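Local coordinates for ABC sugar (Ribose) transporter, periplasmic substrate-binding subunit (Rhodobacter sphaeroides, PDB 3L49), which probably binds a sugar in the periplasm as the solute-binding subunit of an ABC transporter, at residues A[8-13]-A[29-34]; A[17-22]-A[249-254]; A[89-92]-A[98-101]; A[62-67]-A[257-262]. All blocks are in the same frame, centred on the assembly; numbering follows the deposited sequence. Where two conformers were deposited one is given.

How the contacts relate
All four contacts belong to one lobe of the two-lobed binding protein. Contacts 1, 3 and 4 reach the same sheet, where strand 64-68 lies between strands 7-12 and 89-92. Contact 1 shares helix 18-33 with contact 2, which shares helix 248-263 with contact 4. Centres of contacts 3 and 4 are about 8 Å apart, those of 1 and 4 about 9 Å, and those of 2 and 3 about 16 Å. Along the chain, contact 1 closes before 3 and 4 open; contact 2 crosses both 1 and 4, and contact 3 falls between the segments of 2 and of 4. The lobe is thus built from both early and late parts of the sequence.

Contact 1: A[8-13]-A[29-34]; sequences IGITAI and AEIERL
I31 packs against I8 and I10 in a buried, wholly apolar strand-to-helix contact, within the beta-alpha-beta unit formed by strand 7-12, helix 18-33 and strand 37-42. The evidence is a single methyl: CD1 of I31 lies 3.6 Å from CD1 of I10, and the same CD1 reaches CB of I8 at 3.8 Å. The I31 and I10 side chains run antiparallel alongside one another, whereas I8 is met at its branch point. The torsions of I31 explain the reach: CG1 stands anti to the carbonyl carbon (chi1 -70°) and CD1 extends onward (chi2 160°), which carries the methyl from the helix to the strand. I8 and I10, two apart on the strand, both direct their CB at the helix.

Elsewhere on the helix, R33 holds the carboxylate of E30 through NE and NH2. NE donates to both OE1 and OE2, NH2 of R33 lies 2.9 Å from OE2 of E30, and the carboxylate carbon sits at the edge of the guanidinium, in its plane.

Around this core, Y24, Q27 and I28 of helix 18-33 also touch I10, while V256 and V259 of helix 248-263 meet I31 and I8 respectively. Strand 7-12 pairs with strands 37-42 and 64-68.

Contact 2: A[17-22]-A[249-254]; sequences HDWDLK and SEIGKL
W19 and I251 make the apolar half of this helix-to-helix contact; the backbone O of K22 and the hydroxyl of S249 make the water-bridged half. In the first, CD1 of I251 approaches CZ2 of the W19 indole at 4.0 Å, obliquely to the ring, and the two side chains cross at about a right angle. CG of W19 is anti to the backbone N (chi1 -169°), and together with the turn of the ring about the next bond (chi2 102°) this brings the six-membered part of the indole to I251.

In the second half, the water donates to K22 O at 2.7 Å and lies 2.7 Å from S249 OG. The same hydroxyl sits against the aliphatic part of the lysine, with OG of S249 3.4 Å from CG of K22.

The third kind of interaction is a salt bridge inside helix 18-33. The lysine chain folds back at two of its bonds, bringing NZ of K22 to OD2 of D18 at 2.9 Å, on the syn side.

The contact packs the start of helix 18-33 against the start of helix 248-263, consistent with the cleft of a periplasmic binding protein: the W19 side chain is about 4 Å from a bound unidentified molecule, probably from the crystallisation liquor, to which H17 NE2 hydrogen-bonds. P248 of helix 248-263 packs on W19 and K22, and I251 also touches S105 of strand 101-105.

Contact 3: A[89-92]-A[98-101]; sequences LFTV and HAIN
H98 meets L89 first, its CB lying 4.0 Å from CD2 of the leucine, while its imidazole leads away to hydrogen-bond N83 through ND1. A water joins the two backbones here, accepting from L89 N and donating to H98 O in two rather long bonds.

At A99 the CA comes 3.5 Å from L89 O in a CA-H...O contact, and the methyl touches both L89 O and the T91 hydroxyl, lying nearer the former. That hydroxyl, between backbone N and carbonyl carbon (chi1 55°), is hydrogen-bonded to N102 OD1 and to T94 O, the latter within the connecting loop.

I100 supplies the first direct backbone bond, its N donating to L89 O at 2.9 Å. Its side chain crosses F90 at a slant: CB stands over one face of the ring, offset towards the rim, and CG2 touches CE1 of F90 at 3.8 Å.

N101 closes the series. Its O accepts from T91 N at 3.0 Å in a straight bond (167° at the hydrogen), and its CB packs 3.6 Å from CD1 of F90. The amide plane is turned 44° from the ring; ND2 donates to K269 O and T272 OG1, while OD1 accepts hydrogen bonds from T103 OG1 and from a second water, which also donates to T91 O.

The whole is a short helix-free connection between two parallel neighbours inside the periplasmic binding protein sheet, where strand 101-105 in turn lies next to strand 271-280.

Contact 4: A[62-67]-A[257-262]; sequences PDAIIE and QNVARH
V259 uses its two methyls on two different residues of the strand. CG1 touches CB of A64 at 3.8 Å, while CG1 and CD1 of I66 lie alongside CG2 of V259, each 3.9 Å from it. The division follows from the torsion of the valine: CG1 is anti to the backbone N (chi1 180°) and CG2 anti to the carbonyl carbon, which points the branches at residues two apart on the strand. A64 and I66 both turn their CB to the helix, whereas I65 between them turns its CB away from the helix; its side chain touches L89 and I82. All three touching residues are buried.

This is helix-on-sheet packing in the layered alpha/beta lobe of a periplasmic binding protein, with helix 248-263 laid over strand 64-68, an inner strand. The backbones stay well apart even where they come closest, CA of A64 lying 7.1 Å from CA of V259, and the side chains of these residues and of I66 fill the interval.

One shell out, F90 of strand 89-92 also touches V259 and V92 touches I66, while backbone bonds hold the strand on both sides, A64 and I66 pairing with G9, and I65 with F90. On the helix, N258, next to V259, donates through ND2 to T103 OG1 and T272 OG1, which ties this turn to strands 101-105 and 271-280; at D63, OD2 accepts from T7 N.

Contact 1: A[8-13]-A[29-34]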
loop_
_atom_site.group_PDB
_atom_site.type_symbol
_atom_site.label_atom_id
_atom_site.label_comp_id
_atom_site.label_asym_id
_atom_site.label_seq_id
_atom_site.Cartn_x
_atom_site.Cartn_y
_atom_site.Cartn_z
ATOM N N ILE A 8 -4.046 7.617 -22.839
ATOM C CA ILE A 8 -4.433 7.231 -21.486
ATOM C C ILE A 8 -3.724 8.119 -20.481
ATOM O O ILE A 8 -2.498 8.195 -20.469
ATOM C CB ILE A 8 -4.095 5.734 -21.172
ATOM C CG1 ILE A 8 -4.530 4.785 -22.306
ATOM C CG2 ILE A 8 -4.647 5.306 -19.794
ATOM C CD1 ILE A 8 -6.011 4.786 -22.661
ATOM N N GLY A 9 -4.502 8.799 -19.649
ATOM C CA GLY A 9 -3.950 9.563 -18.543
ATOM C C GLY A 9 -3.699 8.706 -17.312
ATOM O O GLY A 9 -4.481 7.812 -17.000
ATOM N N ILE A 10 -2.593 8.980 -16.628
ATOM C CA ILE A 10 -2.263 8.363 -15.339
ATOM C C ILE A 10 -2.166 9.458 -14.281
ATOM O O ILE A 10 -1.433 10.432 -14.467
ATOM C CB ILE A 10 -0.896 7.625 -15.384
ATOM C CG1 ILE A 10 -0.900 6.510 -16.431
ATOM C CG2 ILE A 10 -0.505 7.073 -14.000
ATOM C CD1 ILE A 10 0.490 6.180 -16.900
ATOM N N THR A 11 -2.905 9.305 -13.187
ATOM C CA THR A 11 -2.774 10.208 -12.040
ATOM C C THR A 11 -2.431 9.447 -10.743
ATOM O O THR A 11 -3.268 8.770 -10.167
ATOM C CB THR A 11 -3.998 11.197 -11.879
ATOM O OG1 THR A 11 -3.935 11.856 -10.608
ATOM C CG2 THR A 11 -5.345 10.487 -11.993
ATOM N N ALA A 12 -1.178 9.558 -10.313
ATOM C CA ALA A 12 -0.691 8.913 -9.100
ATOM C C ALA A 12 -0.392 9.959 -8.043
ATOM O O ALA A 12 -0.009 11.081 -8.374
ATOM C CB ALA A 12 0.562 8.140 -9.407
ATOM N N ILE A 13 -0.532 9.605 -6.770
ATOM C CA ILE A 13 -0.211 10.581 -5.725
ATOM C C ILE A 13 1.304 10.714 -5.485
ATOM O O ILE A 13 1.762 11.716 -4.955
ATOM C CB ILE A 13 -1.012 10.361 -4.407
ATOM C CG1 ILE A 13 -0.962 11.638 -3.541
ATOM C CG2 ILE A 13 -0.541 9.099 -3.675
ATOM C CD1 ILE A 13 -1.967 11.710 -2.411
ATOM N N ALA A 29 4.931 2.011 -19.347
ATOM C CA ALA A 29 5.555 1.007 -20.217
ATOM C C ALA A 29 4.534 0.187 -21.001
ATOM O O ALA A 29 4.732 -0.085 -22.187
ATOM C CB ALA A 29 6.448 0.083 -19.400
ATOM N N GLU A 30 3.442 -0.185 -20.331
ATOM C CA GLU A 30 2.402 -1.002 -20.945
ATOM C C GLU A 30 1.546 -0.222 -21.942
ATOM O O GLU A 30 1.174 -0.761 -22.991
ATOM C CB GLU A 30 1.541 -1.702 -19.879
ATOM C CG GLU A 30 0.758 -2.929 -20.390
ATOM C CD GLU A 30 1.633 -4.021 -21.054
ATOM O OE1 GLU A 30 2.862 -4.082 -20.810
ATOM O OE2 GLU A 30 1.078 -4.841 -21.821
ATOM N N ILE A 31 1.251 1.037 -21.617
ATOM C CA ILE A 31 0.520 1.924 -22.525
ATOM C C ILE A 31 1.283 2.052 -23.842
ATOM O O ILE A 31 0.727 1.799 -24.915
ATOM C CB ILE A 31 0.261 3.321 -21.915
ATOM C CG1 ILE A 31 -0.773 3.235 -20.791
ATOM C CG2 ILE A 31 -0.262 4.273 -22.990
ATOM C CD1 ILE A 31 -0.759 4.429 -19.825
ATOM N N GLU A 32 2.565 2.393 -23.732
ATOM C CA GLU A 32 3.436 2.562 -24.883
ATOM C C GLU A 32 3.667 1.260 -25.637
ATOM O O GLU A 32 3.719 1.263 -26.867
ATOM C CB GLU A 32 4.756 3.195 -24.457
ATOM C CG GLU A 32 4.593 4.626 -23.928
ATOM C CD GLU A 32 5.898 5.250 -23.447
ATOM O OE1 GLU A 32 5.862 6.422 -23.008
ATOM O OE2 GLU A 32 6.956 4.578 -23.501
ATOM N N ARG A 33 3.773 0.151 -24.906
ATOM C CA ARG A 33 3.933 -1.167 -25.522
ATOM C C ARG A 33 2.753 -1.527 -26.430
ATOM O O ARG A 33 2.950 -2.019 -27.543
ATOM C CB ARG A 33 4.117 -2.247 -24.458
ATOM C CG ARG A 33 4.445 -3.599 -25.043
ATOM C CD ARG A 33 4.508 -4.703 -24.001
ATOM N NE ARG A 33 3.219 -5.320 -23.664
ATOM C CZ ARG A 33 2.554 -6.209 -24.407
ATOM N NH1 ARG A 33 3.001 -6.596 -25.596
ATOM N NH2 ARG A 33 1.405 -6.695 -23.966
ATOM N N LEU A 34 1.536 -1.259 -25.955
ATOM C CA LEU A 34 0.311 -1.538 -26.715
ATOM C C LEU A 34 0.023 -0.492 -27.812
ATOM O O LEU A 34 -0.996 -0.568 -28.512
ATOM C CB LEU A 34 -0.886 -1.671 -25.760
ATOM C CG LEU A 34 -0.861 -2.787 -24.711
ATOM C CD1 LEU A 34 -2.014 -2.622 -23.724
ATOM C CD2 LEU A 34 -0.903 -4.171 -25.362
#

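Contact 2: A[17-22]-A[249-254]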
loop_
_atom_site.group_PDB
_atom_site.type_symbol
_atom_site.label_atom_id
_atom_site.label_comp_id
_atom_site.label_asym_id
_atom_site.label_seq_id
_atom_site.Cartn_x
_atom_site.Cartn_y
_atom_site.Cartn_z
ATOM N N HIS A 17 8.555 6.334 -3.313
ATOM C CA HIS A 17 9.103 5.082 -2.823
ATOM C C HIS A 17 8.735 4.064 -3.852
ATOM O O HIS A 17 7.868 4.130 -4.695
ATOM C CB HIS A 17 8.592 4.639 -1.453
ATOM C CG HIS A 17 7.118 4.396 -1.410
ATOM N ND1 HIS A 17 6.572 3.134 -1.491
ATOM C CD2 HIS A 17 6.075 5.253 -1.299
ATOM C CE1 HIS A 17 5.256 3.223 -1.427
ATOM N NE2 HIS A 17 4.929 4.497 -1.311
ATOM N N ASP A 18 9.335 2.929 -3.534
ATOM C CA ASP A 18 9.606 1.842 -4.485
ATOM C C ASP A 18 8.374 1.196 -5.124
ATOM O O ASP A 18 8.353 0.936 -6.297
ATOM C CB ASP A 18 10.446 0.766 -3.803
ATOM C CG ASP A 18 10.998 -0.239 -4.758
ATOM O OD1 ASP A 18 11.783 0.149 -5.632
ATOM O OD2 ASP A 18 10.672 -1.425 -4.639
ATOM N N TRP A 19 7.381 0.901 -4.324
ATOM C CA TRP A 19 6.196 0.255 -4.804
ATOM C C TRP A 19 5.502 1.189 -5.777
ATOM O O TRP A 19 5.148 0.801 -6.862
ATOM C CB TRP A 19 5.276 -0.138 -3.640
ATOM C CG TRP A 19 4.131 -1.035 -3.981
ATOM C CD1 TRP A 19 4.040 -2.365 -3.771
ATOM C CD2 TRP A 19 2.899 -0.651 -4.569
ATOM N NE1 TRP A 19 2.849 -2.822 -4.183
ATOM C CE2 TRP A 19 2.120 -1.788 -4.672
ATOM C CE3 TRP A 19 2.369 0.554 -4.991
ATOM C CZ2 TRP A 19 0.885 -1.761 -5.202
ATOM C CZ3 TRP A 19 1.155 0.575 -5.506
ATOM C CH2 TRP A 19 0.413 -0.568 -5.617
ATOM N N ASP A 20 5.348 2.436 -5.376
ATOM C CA ASP A 20 4.670 3.441 -6.189
ATOM C C ASP A 20 5.368 3.662 -7.519
ATOM O O ASP A 20 4.710 3.746 -8.547
ATOM C CB ASP A 20 4.586 4.767 -5.434
ATOM C CG ASP A 20 3.568 4.738 -4.312
ATOM O OD1 ASP A 20 3.210 3.637 -3.843
ATOM O OD2 ASP A 20 3.133 5.826 -3.886
ATOM N N LEU A 21 6.698 3.754 -7.484
ATOM C CA LEU A 21 7.489 3.971 -8.684
ATOM C C LEU A 21 7.366 2.795 -9.649
ATOM O O LEU A 21 7.199 3.003 -10.851
ATOM C CB LEU A 21 8.956 4.257 -8.344
ATOM C CG LEU A 21 9.886 4.462 -9.553
ATOM C CD1 LEU A 21 9.512 5.715 -10.328
ATOM C CD2 LEU A 21 11.365 4.484 -9.151
ATOM N N LYS A 22 7.425 1.575 -9.112
ATOM C CA LYS A 22 7.228 0.352 -9.906
ATOM C C LYS A 22 5.864 0.271 -10.602
ATOM O O LYS A 22 5.799 -0.108 -11.769
ATOM C CB LYS A 22 7.454 -0.905 -9.056
ATOM C CG LYS A 22 8.767 -1.645 -9.308
ATOM C CD LYS A 22 9.991 -0.904 -8.780
ATOM C CE LYS A 22 11.117 -1.868 -8.413
ATOM N NZ LYS A 22 10.786 -2.685 -7.203
ATOM N N SER A 249 4.741 -3.990 -10.285
ATOM C CA SER A 249 4.965 -4.047 -11.730
ATOM C C SER A 249 3.898 -4.858 -12.467
ATOM O O SER A 249 3.507 -4.499 -13.585
ATOM C CB SER A 249 6.363 -4.568 -12.053
ATOM O OG SER A 249 7.336 -3.593 -11.726
ATOM N N GLU A 250 3.413 -5.930 -11.839
ATOM C CA GLU A 250 2.292 -6.685 -12.402
ATOM C C GLU A 250 0.982 -5.931 -12.336
ATOM O O GLU A 250 0.240 -5.913 -13.320
ATOM C CB GLU A 250 2.129 -8.045 -11.739
ATOM C CG GLU A 250 2.865 -9.132 -12.458
ATOM C CD GLU A 250 2.313 -9.435 -13.843
ATOM O OE1 GLU A 250 3.123 -9.482 -14.797
ATOM O OE2 GLU A 250 1.083 -9.637 -13.977
ATOM N N ILE A 251 0.714 -5.322 -11.177
ATOM C CA ILE A 251 -0.496 -4.526 -10.947
ATOM C C ILE A 251 -0.648 -3.420 -12.006
ATOM O O ILE A 251 -1.705 -3.301 -12.627
ATOM C CB ILE A 251 -0.539 -3.970 -9.486
ATOM C CG1 ILE A 251 -1.037 -5.051 -8.521
ATOM C CG2 ILE A 251 -1.433 -2.762 -9.374
ATOM C CD1 ILE A 251 -0.357 -5.049 -7.141
ATOM N N GLY A 252 0.417 -2.652 -12.235
ATOM C CA GLY A 252 0.403 -1.592 -13.232
ATOM C C GLY A 252 0.129 -2.102 -14.636
ATOM O O GLY A 252 -0.695 -1.533 -15.357
ATOM N N LYS A 253 0.813 -3.186 -14.997
ATOM C CA LYS A 253 0.651 -3.861 -16.287
ATOM C C LYS A 253 -0.779 -4.330 -16.515
ATOM O O LYS A 253 -1.326 -4.142 -17.599
ATOM C CB LYS A 253 1.569 -5.071 -16.360
ATOM C CG LYS A 253 2.185 -5.274 -17.715
ATOM C CD LYS A 253 2.734 -6.675 -17.882
ATOM C CE LYS A 253 3.848 -6.692 -18.924
ATOM N NZ LYS A 253 3.596 -7.692 -19.994
ATOM N N LEU A 254 -1.375 -4.921 -15.479
ATOM C CA LEU A 254 -2.705 -5.532 -15.569
ATOM C C LEU A 254 -3.821 -4.499 -15.672
ATOM O O LEU A 254 -4.830 -4.735 -16.343
ATOM C CB LEU A 254 -2.957 -6.441 -14.360
ATOM C CG LEU A 254 -2.287 -7.813 -14.265
ATOM C CD1 LEU A 254 -2.300 -8.305 -12.820
ATOM C CD2 LEU A 254 -2.962 -8.815 -15.199
HETATM O O HOH W 1 7.751 -1.348 -13.102
#

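Contact 3: A[89-92]-A[98-101]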
loop_
_atom_site.group_PDB
_atom_site.type_symbol
_atom_site.label_atom_id
_atom_site.label_comp_id
_atom_site.label_asym_id
_atom_site.label_seq_id
_atom_site.Cartn_x
_atom_site.Cartn_y
_atom_site.Cartn_z
ATOM N N LEU A 89 -12.926 5.347 -16.063
ATOM C CA LEU A 89 -12.020 5.418 -14.922
ATOM C C LEU A 89 -11.599 4.029 -14.419
ATOM O O LEU A 89 -12.420 3.143 -14.204
ATOM C CB LEU A 89 -12.634 6.269 -13.795
ATOM C CG LEU A 89 -11.887 6.477 -12.471
ATOM C CD1 LEU A 89 -10.464 7.027 -12.656
ATOM C CD2 LEU A 89 -12.698 7.373 -11.545
ATOM N N PHE A 90 -10.293 3.866 -14.256
ATOM C CA PHE A 90 -9.690 2.639 -13.771
ATOM C C PHE A 90 -8.807 3.036 -12.610
ATOM O O PHE A 90 -8.257 4.136 -12.598
ATOM C CB PHE A 90 -8.864 1.992 -14.881
ATOM C CG PHE A 90 -9.697 1.452 -15.997
ATOM C CD1 PHE A 90 -10.090 0.118 -15.996
ATOM C CD2 PHE A 90 -10.119 2.274 -17.040
ATOM C CE1 PHE A 90 -10.878 -0.398 -17.019
ATOM C CE2 PHE A 90 -10.909 1.764 -18.071
ATOM C CZ PHE A 90 -11.289 0.429 -18.053
ATOM N N THR A 91 -8.683 2.167 -11.616
ATOM C CA THR A 91 -7.785 2.456 -10.503
ATOM C C THR A 91 -6.770 1.357 -10.264
ATOM O O THR A 91 -7.013 0.192 -10.589
ATOM C CB THR A 91 -8.535 2.688 -9.174
ATOM O OG1 THR A 91 -9.376 1.562 -8.903
ATOM C CG2 THR A 91 -9.372 3.972 -9.210
ATOM N N VAL A 92 -5.622 1.743 -9.713
ATOM C CA VAL A 92 -4.776 0.780 -9.033
ATOM C C VAL A 92 -4.800 1.079 -7.539
ATOM O O VAL A 92 -4.570 2.216 -7.114
ATOM C CB VAL A 92 -3.344 0.570 -9.681
ATOM C CG1 VAL A 92 -3.247 1.210 -11.053
ATOM C CG2 VAL A 92 -2.203 1.012 -8.792
ATOM N N HIS A 98 -16.677 4.554 -8.272
ATOM C CA HIS A 98 -16.503 5.436 -9.425
ATOM C C HIS A 98 -15.740 4.748 -10.575
ATOM O O HIS A 98 -15.811 5.189 -11.718
ATOM C CB HIS A 98 -15.764 6.713 -9.016
ATOM C CG HIS A 98 -16.538 7.615 -8.099
ATOM N ND1 HIS A 98 -17.642 8.333 -8.511
ATOM C CD2 HIS A 98 -16.341 7.940 -6.798
ATOM C CE1 HIS A 98 -18.104 9.046 -7.497
ATOM N NE2 HIS A 98 -17.331 8.827 -6.447
ATOM N N ALA A 99 -15.028 3.666 -10.261
ATOM C CA ALA A 99 -14.191 2.951 -11.228
ATOM C C ALA A 99 -14.881 1.755 -11.898
ATOM O O ALA A 99 -15.632 1.019 -11.261
ATOM C CB ALA A 99 -12.899 2.495 -10.556
ATOM N N ILE A 100 -14.603 1.577 -13.189
ATOM C CA ILE A 100 -14.964 0.372 -13.933
ATOM C C ILE A 100 -14.242 -0.854 -13.345
ATOM O O ILE A 100 -14.833 -1.920 -13.165
ATOM C CB ILE A 100 -14.619 0.549 -15.441
ATOM C CG1 ILE A 100 -15.613 1.518 -16.093
ATOM C CG2 ILE A 100 -14.596 -0.794 -16.197
ATOM C CD1 ILE A 100 -15.063 2.255 -17.296
ATOM N N ASN A 101 -12.970 -0.673 -13.014
ATOM C CA ASN A 101 -12.111 -1.756 -12.565
ATOM C C ASN A 101 -11.087 -1.221 -11.565
ATOM O O ASN A 101 -10.598 -0.100 -11.701
ATOM C CB ASN A 101 -11.431 -2.422 -13.783
ATOM C CG ASN A 101 -10.326 -3.416 -13.392
ATOM O OD1 ASN A 101 -9.184 -3.024 -13.147
ATOM N ND2 ASN A 101 -10.664 -4.706 -13.353
HETATM O O HOH W 2 -15.846 4.649 -14.935
HETATM O O HOH W 3 -7.356 -0.808 -13.105
#

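Contact 4: A[62-67]-A[257-262]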
loop_
_atom_site.group_PDB
_atom_site.type_symbol
_atom_site.label_atom_id
_atom_site.label_comp_id
_atom_site.label_asym_id
_atom_site.label_seq_id
_atom_site.Cartn_x
_atom_site.Cartn_y
_atom_site.Cartn_z
ATOM N N PRO A 62 -8.831 12.335 -22.375
ATOM C CA PRO A 62 -8.182 11.124 -22.849
ATOM C C PRO A 62 -9.217 10.022 -23.072
ATOM O O PRO A 62 -10.392 10.180 -22.701
ATOM C CB PRO A 62 -7.223 10.758 -21.702
ATOM C CG PRO A 62 -7.559 11.678 -20.545
ATOM C CD PRO A 62 -8.801 12.419 -20.903
ATOM N N ASP A 63 -8.788 8.923 -23.683
ATOM C CA ASP A 63 -9.661 7.767 -23.877
ATOM C C ASP A 63 -10.000 7.032 -22.562
ATOM O O ASP A 63 -11.046 6.386 -22.479
ATOM C CB ASP A 63 -9.084 6.814 -24.930
ATOM C CG ASP A 63 -8.839 7.506 -26.272
ATOM O OD1 ASP A 63 -9.688 7.382 -27.181
ATOM O OD2 ASP A 63 -7.809 8.197 -26.408
ATOM N N ALA A 64 -9.121 7.145 -21.558
ATOM C CA ALA A 64 -9.388 6.701 -20.177
ATOM C C ALA A 64 -8.390 7.267 -19.169
ATOM O O ALA A 64 -7.292 7.690 -19.528
ATOM C CB ALA A 64 -9.414 5.176 -20.077
ATOM N N ILE A 65 -8.776 7.253 -17.898
ATOM C CA ILE A 65 -7.895 7.683 -16.804
ATOM C C ILE A 65 -7.607 6.523 -15.837
ATOM O O ILE A 65 -8.524 5.782 -15.459
ATOM C CB ILE A 65 -8.491 8.915 -16.068
ATOM C CG1 ILE A 65 -8.435 10.145 -16.989
ATOM C CG2 ILE A 65 -7.765 9.198 -14.732
ATOM C CD1 ILE A 65 -9.259 11.344 -16.510
ATOM N N ILE A 66 -6.331 6.345 -15.478
ATOM C CA ILE A 66 -5.955 5.439 -14.387
ATOM C C ILE A 66 -5.503 6.221 -13.166
ATOM O O ILE A 66 -4.565 7.004 -13.223
ATOM C CB ILE A 66 -4.853 4.420 -14.763
ATOM C CG1 ILE A 66 -5.086 3.805 -16.148
ATOM C CG2 ILE A 66 -4.810 3.319 -13.717
ATOM C CD1 ILE A 66 -3.992 2.831 -16.570
ATOM N N GLU A 67 -6.186 6.009 -12.052
ATOM C CA GLU A 67 -5.848 6.701 -10.823
ATOM C C GLU A 67 -5.065 5.747 -9.913
ATOM O O GLU A 67 -5.464 4.607 -9.722
ATOM C CB GLU A 67 -7.134 7.198 -10.151
ATOM C CG GLU A 67 -6.958 8.353 -9.170
ATOM C CD GLU A 67 -6.287 7.938 -7.874
ATOM O OE1 GLU A 67 -6.531 6.806 -7.406
ATOM O OE2 GLU A 67 -5.500 8.743 -7.339
ATOM N N GLN A 257 -4.180 -3.313 -19.276
ATOM C CA GLN A 257 -4.925 -4.216 -20.150
ATOM C C GLN A 257 -6.392 -4.357 -19.776
ATOM O O GLN A 257 -7.179 -4.798 -20.590
ATOM C CB GLN A 257 -4.245 -5.564 -20.380
ATOM C CG GLN A 257 -3.274 -5.993 -19.339
ATOM C CD GLN A 257 -2.076 -6.687 -19.950
ATOM O OE1 GLN A 257 -1.726 -7.790 -19.550
ATOM N NE2 GLN A 257 -1.447 -6.046 -20.931
ATOM N N ASN A 258 -6.759 -3.958 -18.564
ATOM C CA ASN A 258 -8.164 -3.730 -18.250
ATOM C C ASN A 258 -8.709 -2.534 -19.027
ATOM O O ASN A 258 -9.823 -2.587 -19.549
ATOM C CB ASN A 258 -8.373 -3.544 -16.751
ATOM C CG ASN A 258 -8.416 -4.862 -16.010
ATOM O OD1 ASN A 258 -8.992 -5.840 -16.494
ATOM N ND2 ASN A 258 -7.803 -4.899 -14.831
ATOM N N VAL A 259 -7.912 -1.469 -19.111
ATOM C CA VAL A 259 -8.226 -0.325 -19.966
ATOM C C VAL A 259 -8.342 -0.755 -21.433
ATOM O O VAL A 259 -9.345 -0.487 -22.094
ATOM C CB VAL A 259 -7.160 0.797 -19.846
ATOM C CG1 VAL A 259 -7.517 1.970 -20.739
ATOM C CG2 VAL A 259 -7.024 1.268 -18.412
ATOM N N ALA A 260 -7.315 -1.441 -21.923
ATOM C CA ALA A 260 -7.254 -1.885 -23.313
ATOM C C ALA A 260 -8.377 -2.862 -23.672
ATOM O O ALA A 260 -8.828 -2.890 -24.812
ATOM C CB ALA A 260 -5.898 -2.502 -23.602
ATOM N N ARG A 261 -8.825 -3.645 -22.690
ATOM C CA ARG A 261 -9.905 -4.607 -22.890
ATOM C C ARG A 261 -11.225 -3.872 -23.041
ATOM O O ARG A 261 -11.980 -4.132 -23.972
ATOM C CB ARG A 261 -9.987 -5.585 -21.714
ATOM C CG ARG A 261 -10.303 -7.006 -22.106
ATOM C CD ARG A 261 -10.518 -7.908 -20.896
ATOM N NE ARG A 261 -10.416 -9.317 -21.269
ATOM C CZ ARG A 261 -11.402 -10.048 -21.786
ATOM N NH1 ARG A 261 -12.602 -9.523 -21.997
ATOM N NH2 ARG A 261 -11.186 -11.320 -22.092
ATOM N N HIS A 262 -11.473 -2.943 -22.121
ATOM C CA HIS A 262 -12.689 -2.141 -22.075
ATOM C C HIS A 262 -12.915 -1.321 -23.351
ATOM O O HIS A 262 -14.046 -1.213 -23.842
ATOM C CB HIS A 262 -12.628 -1.210 -20.866
ATOM C CG HIS A 262 -13.745 -0.217 -20.803
ATOM N ND1 HIS A 262 -15.003 -0.544 -20.347
ATOM C CD2 HIS A 262 -13.795 1.093 -21.138
ATOM C CE1 HIS A 262 -15.780 0.523 -20.405
ATOM N NE2 HIS A 262 -15.072 1.529 -20.880
#